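Local coordinates for protein pinoresinol-lariciresinol reductase (PDB 1QYD) that reduces pinoresinol to lariciresinol and lariciresinol to secoisolariciresinol with NADPH, enantioselectively, in plant lignan biosynthesis, at residues P222-L227 against V300-M305; D210-N215 against T294-E299. All coordinates share one frame; numbering follows the deposited sequence.

Both contacts are partly buried packing in an NmrA-type reductase, away from the annotated cofactor and substrate sites, and their centres lie about 17 Å apart. Interaction 1 brings the turn before strand 226-228 against the approach to helix 305-309; interaction 2 joins the loop after helix 197-207 to the end of helix 293-296. Interaction 1 is the larger, 357 Å² against 174 Å², and combines a CH-pi contact, sulfur packing and one amide hydrogen bond. Interaction 2 rests on carbon contacts and a tyrosine hydroxyl, without a hydrogen bond or salt bridge between its segments. They touch where Tyr302 CE1 packs on Thr294 CG2 at 3.8 Å. Exposed Met224 and Gln212 mark their respective outer sides.

Interaction 1: P222-L227 against V300-M305; sequences PPMNIL and VKYVTM
Pro222 lies over one face of the Tyr302 ring: Pro222 CB sits 3.9 Å from the Tyr302 ring centroid and 17° off the normal, the geometry of a CH-pi contact, offset toward the rim. Tyr302 CG stands between its backbone N and carbonyl carbon (chi1 63°), a setting that turns the ring toward the 222-227 turn. Met224 comes to the ring edge instead, with Met224 CB in the ring plane and 3.6 Å from Tyr302 CE2; the two side chains cross at about a right angle, Met224 CG lying beside the hydroxyl. Met224 SD, 5.4 Å from the Tyr302 ring centroid, makes an oblique Met-aromatic contact and also packs on Thr304 CG2.

The polar centre is the buried Asn225. Asn225 ND2 donates to Val303 O at 2.9 Å with an N-H...O angle of 169°; the acceptor lies close to the amide plane and the donor lies in the carbonyl plane. ND2 also bonds to Trp194 O, so two backbone carbonyls fix the rotation of the amide. Replacing Asn225 by an alanine removes the amide, which would probably leave Val303 O and Trp194 O without their shared donor and open a gap beside Met305. The short 3-10 segment 223-224 leads into strand 226-228, at the edge, within this chain, of a small mixed sheet, and the turn lies against the residues leading into helix 305-309. Thr304 is the N-cap of that helix.

Toward helix 229-241, Leu227 CD1 lies 4.2 Å from CG of the buried Met305, and Ile235 touches both side chains. Tyr302 and Asn225 bury most here, 88 and 66 Å²; solvent-exposed Pro223 buries 19 Å², though Pro223 CD still approaches Tyr302 OH to 3.7 Å.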
ATOM      1  N   PRO A 222      24.456  -9.833 -18.472  1.00  6.75           N
ATOM      2  CA  PRO A 222      25.649 -10.628 -18.734  1.00  4.38           C
ATOM      3  C   PRO A 222      25.389 -11.213 -20.086  1.00 12.88           C
ATOM      4  O   PRO A 222      24.304 -11.745 -20.318  1.00 14.12           O
ATOM      5  CB  PRO A 222      25.721 -11.666 -17.699  1.00  2.00           C
ATOM      6  CG  PRO A 222      24.730 -11.191 -16.687  1.00  2.00           C
ATOM      7  CD  PRO A 222      23.632 -10.517 -17.496  1.00  2.00           C
ATOM      8  N   PRO A 223      26.319 -11.003 -21.025  1.00 16.83           N
ATOM      9  CA  PRO A 223      26.092 -11.237 -22.456  1.00 19.06           C
ATOM     10  C   PRO A 223      25.420 -12.590 -22.757  1.00 21.48           C
ATOM     11  O   PRO A 223      24.342 -12.662 -23.363  1.00 18.10           O
ATOM     12  CB  PRO A 223      27.482 -11.085 -23.021  1.00 20.70           C
ATOM     13  CG  PRO A 223      28.217 -10.171 -22.045  1.00 21.77           C
ATOM     14  CD  PRO A 223      27.713 -10.659 -20.723  1.00 13.62           C
ATOM     15  N   MET A 224      26.034 -13.637 -22.179  1.00 20.07           N
ATOM     16  CA  MET A 224      25.611 -15.026 -22.332  1.00 23.89           C
ATOM     17  C   MET A 224      24.202 -15.380 -21.855  1.00 24.07           C
ATOM     18  O   MET A 224      23.553 -16.287 -22.406  1.00 30.93           O
ATOM     19  CB  MET A 224      26.593 -15.952 -21.609  1.00 23.74           C
ATOM     20  CG  MET A 224      27.881 -16.107 -22.400  1.00 28.36           C
ATOM     21  SD  MET A 224      28.984 -17.443 -21.853  1.00 36.67           S
ATOM     22  CE  MET A 224      28.097 -18.822 -22.534  1.00 40.24           C
ATOM     23  N   ASN A 225      23.742 -14.649 -20.832  1.00 16.03           N
ATOM     24  CA  ASN A 225      22.442 -14.890 -20.269  1.00  5.11           C
ATOM     25  C   ASN A 225      21.419 -13.918 -20.797  1.00  7.94           C
ATOM     26  O   ASN A 225      20.460 -13.656 -20.077  1.00  9.51           O
ATOM     27  CB  ASN A 225      22.492 -14.783 -18.764  1.00  7.31           C
ATOM     28  CG  ASN A 225      23.538 -15.651 -18.078  1.00 16.13           C
ATOM     29  OD1 ASN A 225      24.461 -16.199 -18.700  1.00 18.74           O
ATOM     30  ND2 ASN A 225      23.386 -15.748 -16.750  1.00 11.40           N
ATOM     31  N   ILE A 226      21.544 -13.322 -22.012  1.00 12.65           N
ATOM     32  CA  ILE A 226      20.421 -12.532 -22.546  1.00 12.13           C
ATOM     33  C   ILE A 226      19.609 -13.497 -23.428  1.00 17.23           C
ATOM     34  O   ILE A 226      19.676 -13.591 -24.669  1.00 24.74           O
ATOM     35  CB  ILE A 226      20.896 -11.350 -23.385  1.00 11.90           C
ATOM     36  CG1 ILE A 226      21.851 -10.442 -22.612  1.00 17.81           C
ATOM     37  CG2 ILE A 226      19.625 -10.607 -23.811  1.00  8.98           C
ATOM     38  CD1 ILE A 226      22.777  -9.547 -23.452  1.00 14.74           C
ATOM     39  N   LEU A 227      18.787 -14.232 -22.680  1.00 12.85           N
ATOM     40  CA  LEU A 227      18.051 -15.329 -23.240  1.00  7.96           C
ATOM     41  C   LEU A 227      16.551 -15.224 -23.116  1.00  9.94           C
ATOM     42  O   LEU A 227      15.972 -14.734 -22.147  1.00  7.64           O
ATOM     43  CB  LEU A 227      18.545 -16.584 -22.573  1.00  2.00           C
ATOM     44  CG  LEU A 227      20.022 -16.845 -22.605  1.00  2.00           C
ATOM     45  CD1 LEU A 227      20.369 -17.969 -21.672  1.00  2.00           C
ATOM     46  CD2 LEU A 227      20.416 -17.113 -24.012  1.00 10.26           C
ATOM     47  N   VAL A 300      35.163 -10.350 -12.902  1.00 23.53           N
ATOM     48  CA  VAL A 300      34.145 -11.098 -12.219  1.00 22.53           C
ATOM     49  C   VAL A 300      33.635 -12.152 -13.179  1.00 31.15           C
ATOM     50  O   VAL A 300      33.574 -11.994 -14.401  1.00 32.32           O
ATOM     51  CB  VAL A 300      32.978 -10.213 -11.795  1.00 23.56           C
ATOM     52  CG1 VAL A 300      31.986 -10.967 -10.920  1.00 24.23           C
ATOM     53  CG2 VAL A 300      33.487  -9.089 -10.950  1.00 26.77           C
ATOM     54  N   LYS A 301      33.353 -13.241 -12.458  1.00 38.35           N
ATOM     55  CA  LYS A 301      32.857 -14.563 -12.847  1.00 38.72           C
ATOM     56  C   LYS A 301      31.326 -14.774 -12.930  1.00 39.26           C
ATOM     57  O   LYS A 301      30.673 -15.048 -11.897  1.00 43.82           O
ATOM     58  CB  LYS A 301      33.504 -15.573 -11.847  1.00 43.22           C
ATOM     59  CG  LYS A 301      33.366 -15.390 -10.288  1.00 38.64           C
ATOM     60  CD  LYS A 301      34.636 -14.856  -9.583  1.00 35.38           C
ATOM     61  CE  LYS A 301      34.819 -13.349  -9.657  1.00 34.14           C
ATOM     62  NZ  LYS A 301      36.185 -12.924  -9.401  1.00 31.74           N
ATOM     63  N   TYR A 302      30.684 -14.651 -14.113  1.00 35.13           N
ATOM     64  CA  TYR A 302      29.250 -14.888 -14.109  1.00 32.08           C
ATOM     65  C   TYR A 302      28.911 -16.279 -14.581  1.00 31.44           C
ATOM     66  O   TYR A 302      29.510 -16.887 -15.472  1.00 30.73           O
ATOM     67  CB  TYR A 302      28.456 -13.861 -14.969  1.00 28.69           C
ATOM     68  CG  TYR A 302      28.721 -13.818 -16.453  1.00 31.20           C
ATOM     69  CD1 TYR A 302      29.719 -12.972 -16.933  1.00 26.42           C
ATOM     70  CD2 TYR A 302      27.998 -14.649 -17.327  1.00 35.32           C
ATOM     71  CE1 TYR A 302      30.010 -12.958 -18.299  1.00 29.98           C
ATOM     72  CE2 TYR A 302      28.293 -14.640 -18.697  1.00 35.18           C
ATOM     73  CZ  TYR A 302      29.303 -13.793 -19.176  1.00 36.26           C
ATOM     74  OH  TYR A 302      29.633 -13.785 -20.525  1.00 41.96           O
ATOM     75  N   VAL A 303      27.944 -16.753 -13.818  1.00 29.33           N
ATOM     76  CA  VAL A 303      27.323 -18.038 -14.032  1.00 27.58           C
ATOM     77  C   VAL A 303      26.269 -17.915 -15.117  1.00 27.17           C
ATOM     78  O   VAL A 303      25.444 -16.997 -15.176  1.00 32.93           O
ATOM     79  CB  VAL A 303      26.756 -18.475 -12.679  1.00 20.36           C
ATOM     80  CG1 VAL A 303      25.756 -19.585 -12.765  1.00 17.80           C
ATOM     81  CG2 VAL A 303      27.928 -18.995 -11.892  1.00 28.97           C
ATOM     82  N   THR A 304      26.405 -18.880 -16.020  1.00 26.75           N
ATOM     83  CA  THR A 304      25.514 -19.033 -17.163  1.00 18.82           C
ATOM     84  C   THR A 304      24.321 -19.886 -16.719  1.00 19.80           C
ATOM     85  O   THR A 304      24.377 -20.550 -15.671  1.00 16.18           O
ATOM     86  CB  THR A 304      26.324 -19.681 -18.319  1.00 14.91           C
ATOM     87  OG1 THR A 304      26.683 -21.026 -18.010  1.00 16.13           O
ATOM     88  CG2 THR A 304      27.606 -18.897 -18.525  1.00 10.85           C
ATOM     89  N   MET A 305      23.201 -19.854 -17.464  1.00 16.43           N
ATOM     90  CA  MET A 305      22.036 -20.650 -17.089  1.00 11.82           C
ATOM     91  C   MET A 305      22.194 -22.160 -17.329  1.00 10.15           C
ATOM     92  O   MET A 305      21.383 -22.982 -16.947  1.00  7.59           O
ATOM     93  CB  MET A 305      20.849 -20.108 -17.843  1.00 11.27           C
ATOM     94  CG  MET A 305      20.711 -18.634 -17.587  1.00 15.87           C
ATOM     95  SD  MET A 305      20.813 -18.378 -15.808  1.00 17.60           S
ATOM     96  CE  MET A 305      19.168 -18.894 -15.518  1.00 21.80           C
TER

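Interaction 2: D210-N215 against T294-E299; sequences DPQTLN and TKLYPE
Thr213 and Asp210 receive the hydroxyl end of Tyr297, which approaches from the opposite direction. Tyr297 OH lies 3.5 Å from Thr213 CG2 and 3.7 Å from Asp210 CB, so carbon atoms provide the nearest contacts. The Asp210 carboxylate plane is turned 88° from the ring, and its OD2 lies near the ring plane at the edge. Leu296 supplies the other half of the contact by splitting its branches: Leu296 CD1 packs on Thr213 CG2 at 4.0 Å, and Leu296 CD2 meets Gln212 OE1 at 3.6 Å. The bend of exposed Gln212 at chi2 (-142°) lets its amide lie alongside that methyl.

Behind this first shell, Leu296 CB covers one face of the Tyr297 ring, 3.5 Å above its plane and over its centre, which probably helps to set the tilt of the ring at the end of helix 293-296. Thr213 is held in turn by its OG1, bonded to Ser207 O and Arg111 NH1, while Asp210 O accepts from Arg111 NH2. Further out, Met218 of strand 217-219 touches Thr213, Leu296 and Tyr297, Ile291 of strand 290-292 touches Thr213 and Leu296, and Tyr203 and Lys206 of helix 197-207 pack on Tyr297.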
ATOM      1  N   ASP A 210      33.003   2.764  -6.739  1.00 27.79           N
ATOM      2  CA  ASP A 210      33.457   3.177  -8.053  1.00 26.36           C
ATOM      3  C   ASP A 210      33.002   4.568  -8.490  1.00 28.05           C
ATOM      4  O   ASP A 210      31.818   4.890  -8.404  1.00 28.66           O
ATOM      5  CB  ASP A 210      32.996   2.139  -9.057  1.00 25.72           C
ATOM      6  CG  ASP A 210      34.126   1.844 -10.023  1.00 27.85           C
ATOM      7  OD1 ASP A 210      34.050   2.306 -11.156  1.00 22.34           O
ATOM      8  OD2 ASP A 210      35.087   1.174  -9.633  1.00 32.94           O
ATOM      9  N   PRO A 211      33.908   5.444  -8.949  1.00 27.72           N
ATOM     10  CA  PRO A 211      33.595   6.769  -9.476  1.00 28.35           C
ATOM     11  C   PRO A 211      32.632   6.794 -10.640  1.00 28.80           C
ATOM     12  O   PRO A 211      31.817   7.705 -10.784  1.00 32.61           O
ATOM     13  CB  PRO A 211      34.939   7.368  -9.829  1.00 27.26           C
ATOM     14  CG  PRO A 211      35.833   6.165  -9.970  1.00 31.99           C
ATOM     15  CD  PRO A 211      35.351   5.295  -8.824  1.00 29.95           C
ATOM     16  N   GLN A 212      32.774   5.736 -11.437  1.00 26.99           N
ATOM     17  CA  GLN A 212      31.952   5.460 -12.595  1.00 21.64           C
ATOM     18  C   GLN A 212      30.501   5.121 -12.285  1.00 21.32           C
ATOM     19  O   GLN A 212      29.649   5.425 -13.113  1.00 20.78           O
ATOM     20  CB  GLN A 212      32.519   4.290 -13.379  1.00 25.33           C
ATOM     21  CG  GLN A 212      33.947   4.466 -13.859  1.00 27.04           C
ATOM     22  CD  GLN A 212      34.143   3.876 -15.248  1.00 30.51           C
ATOM     23  OE1 GLN A 212      34.916   2.934 -15.451  1.00 33.57           O
ATOM     24  NE2 GLN A 212      33.431   4.440 -16.233  1.00 31.39           N
ATOM     25  N   THR A 213      30.159   4.461 -11.160  1.00 19.39           N
ATOM     26  CA  THR A 213      28.767   4.111 -10.903  1.00 18.74           C
ATOM     27  C   THR A 213      28.011   5.153 -10.096  1.00 20.77           C
ATOM     28  O   THR A 213      26.873   4.965  -9.648  1.00 18.90           O
ATOM     29  CB  THR A 213      28.711   2.722 -10.215  1.00 15.43           C
ATOM     30  OG1 THR A 213      29.408   2.748  -8.991  1.00 18.31           O
ATOM     31  CG2 THR A 213      29.367   1.696 -11.084  1.00 16.23           C
ATOM     32  N   LEU A 214      28.679   6.306 -10.027  1.00 23.33           N
ATOM     33  CA  LEU A 214      28.217   7.483  -9.315  1.00 29.00           C
ATOM     34  C   LEU A 214      27.047   8.191  -9.986  1.00 33.02           C
ATOM     35  O   LEU A 214      27.189   8.835 -11.039  1.00 40.09           O
ATOM     36  CB  LEU A 214      29.375   8.440  -9.191  1.00 30.11           C
ATOM     37  CG  LEU A 214      29.753   9.053  -7.863  1.00 30.13           C
ATOM     38  CD1 LEU A 214      31.061   9.782  -8.139  1.00 28.31           C
ATOM     39  CD2 LEU A 214      28.637   9.924  -7.272  1.00 19.99           C
ATOM     40  N   ASN A 215      25.890   8.077  -9.323  1.00 27.99           N
ATOM     41  CA  ASN A 215      24.600   8.620  -9.745  1.00 27.82           C
ATOM     42  C   ASN A 215      23.991   7.973 -10.986  1.00 28.94           C
ATOM     43  O   ASN A 215      22.890   8.312 -11.429  1.00 32.93           O
ATOM     44  CB  ASN A 215      24.699  10.155  -9.961  1.00 27.30           C
ATOM     45  CG  ASN A 215      24.928  10.977  -8.684  1.00 24.79           C
ATOM     46  OD1 ASN A 215      24.351  10.765  -7.619  1.00 18.47           O
ATOM     47  ND2 ASN A 215      25.782  11.988  -8.756  1.00 26.90           N
ATOM     48  N   THR A 294      28.859  -6.015 -15.963  1.00 19.27           N
ATOM     49  CA  THR A 294      29.811  -6.993 -16.503  1.00 20.59           C
ATOM     50  C   THR A 294      30.908  -6.394 -17.360  1.00 21.85           C
ATOM     51  O   THR A 294      32.014  -6.932 -17.352  1.00 26.04           O
ATOM     52  CB  THR A 294      29.034  -8.037 -17.287  1.00 19.70           C
ATOM     53  OG1 THR A 294      28.074  -8.492 -16.342  1.00 15.10           O
ATOM     54  CG2 THR A 294      29.852  -9.171 -17.874  1.00 26.38           C
ATOM     55  N   LYS A 295      30.636  -5.295 -18.083  1.00 23.77           N
ATOM     56  CA  LYS A 295      31.651  -4.540 -18.816  1.00 23.40           C
ATOM     57  C   LYS A 295      32.715  -4.003 -17.856  1.00 23.99           C
ATOM     58  O   LYS A 295      33.916  -4.233 -18.034  1.00 24.54           O
ATOM     59  CB  LYS A 295      31.044  -3.329 -19.552  1.00 30.98           C
ATOM     60  CG  LYS A 295      30.467  -3.473 -20.963  1.00 31.51           C
ATOM     61  CD  LYS A 295      29.790  -2.148 -21.356  1.00 37.12           C
ATOM     62  CE  LYS A 295      29.158  -2.245 -22.759  1.00 41.69           C
ATOM     63  NZ  LYS A 295      28.491  -1.027 -23.210  1.00 42.90           N
ATOM     64  N   LEU A 296      32.240  -3.292 -16.816  1.00 24.20           N
ATOM     65  CA  LEU A 296      33.050  -2.694 -15.752  1.00 21.71           C
ATOM     66  C   LEU A 296      33.924  -3.673 -14.988  1.00 20.45           C
ATOM     67  O   LEU A 296      35.111  -3.425 -14.741  1.00 16.33           O
ATOM     68  CB  LEU A 296      32.171  -2.016 -14.727  1.00 24.95           C
ATOM     69  CG  LEU A 296      31.425  -0.752 -15.042  1.00 27.34           C
ATOM     70  CD1 LEU A 296      30.167  -0.693 -14.188  1.00 24.69           C
ATOM     71  CD2 LEU A 296      32.358   0.419 -14.842  1.00 23.83           C
ATOM     72  N   TYR A 297      33.333  -4.807 -14.595  1.00 18.66           N
ATOM     73  CA  TYR A 297      34.097  -5.749 -13.814  1.00 21.44           C
ATOM     74  C   TYR A 297      34.222  -6.991 -14.666  1.00 20.13           C
ATOM     75  O   TYR A 297      33.482  -7.960 -14.486  1.00 20.45           O
ATOM     76  CB  TYR A 297      33.361  -5.999 -12.483  1.00 21.01           C
ATOM     77  CG  TYR A 297      32.956  -4.685 -11.860  1.00 23.05           C
ATOM     78  CD1 TYR A 297      33.907  -3.745 -11.446  1.00 24.33           C
ATOM     79  CD2 TYR A 297      31.609  -4.361 -11.839  1.00 26.70           C
ATOM     80  CE1 TYR A 297      33.493  -2.472 -11.033  1.00 23.61           C
ATOM     81  CE2 TYR A 297      31.200  -3.096 -11.428  1.00 22.57           C
ATOM     82  CZ  TYR A 297      32.130  -2.154 -11.028  1.00 22.93           C
ATOM     83  OH  TYR A 297      31.685  -0.910 -10.615  1.00 23.37           O
ATOM     84  N   PRO A 298      35.129  -6.977 -15.652  1.00 19.93           N
ATOM     85  CA  PRO A 298      35.305  -8.062 -16.601  1.00 27.54           C
ATOM     86  C   PRO A 298      35.872  -9.299 -15.909  1.00 31.47           C
ATOM     87  O   PRO A 298      35.522 -10.434 -16.227  1.00 37.45           O
ATOM     88  CB  PRO A 298      36.189  -7.425 -17.643  1.00 26.19           C
ATOM     89  CG  PRO A 298      37.139  -6.591 -16.825  1.00 21.82           C
ATOM     90  CD  PRO A 298      36.134  -5.954 -15.895  1.00 19.96           C
ATOM     91  N   GLU A 299      36.701  -9.058 -14.893  1.00 33.51           N
ATOM     92  CA  GLU A 299      37.300 -10.067 -14.038  1.00 30.37           C
ATOM     93  C   GLU A 299      36.310 -10.933 -13.265  1.00 29.33           C
ATOM     94  O   GLU A 299      36.559 -12.119 -13.021  1.00 33.03           O
ATOM     95  CB  GLU A 299      38.240  -9.331 -13.104  1.00 29.95           C
ATOM     96  CG  GLU A 299      37.793  -7.933 -12.594  1.00 29.08           C
ATOM     97  CD  GLU A 299      36.827  -7.896 -11.424  1.00 26.99           C
ATOM     98  OE1 GLU A 299      36.205  -6.860 -11.201  1.00 26.28           O
ATOM     99  OE2 GLU A 299      36.714  -8.900 -10.731  1.00 27.22           O
TER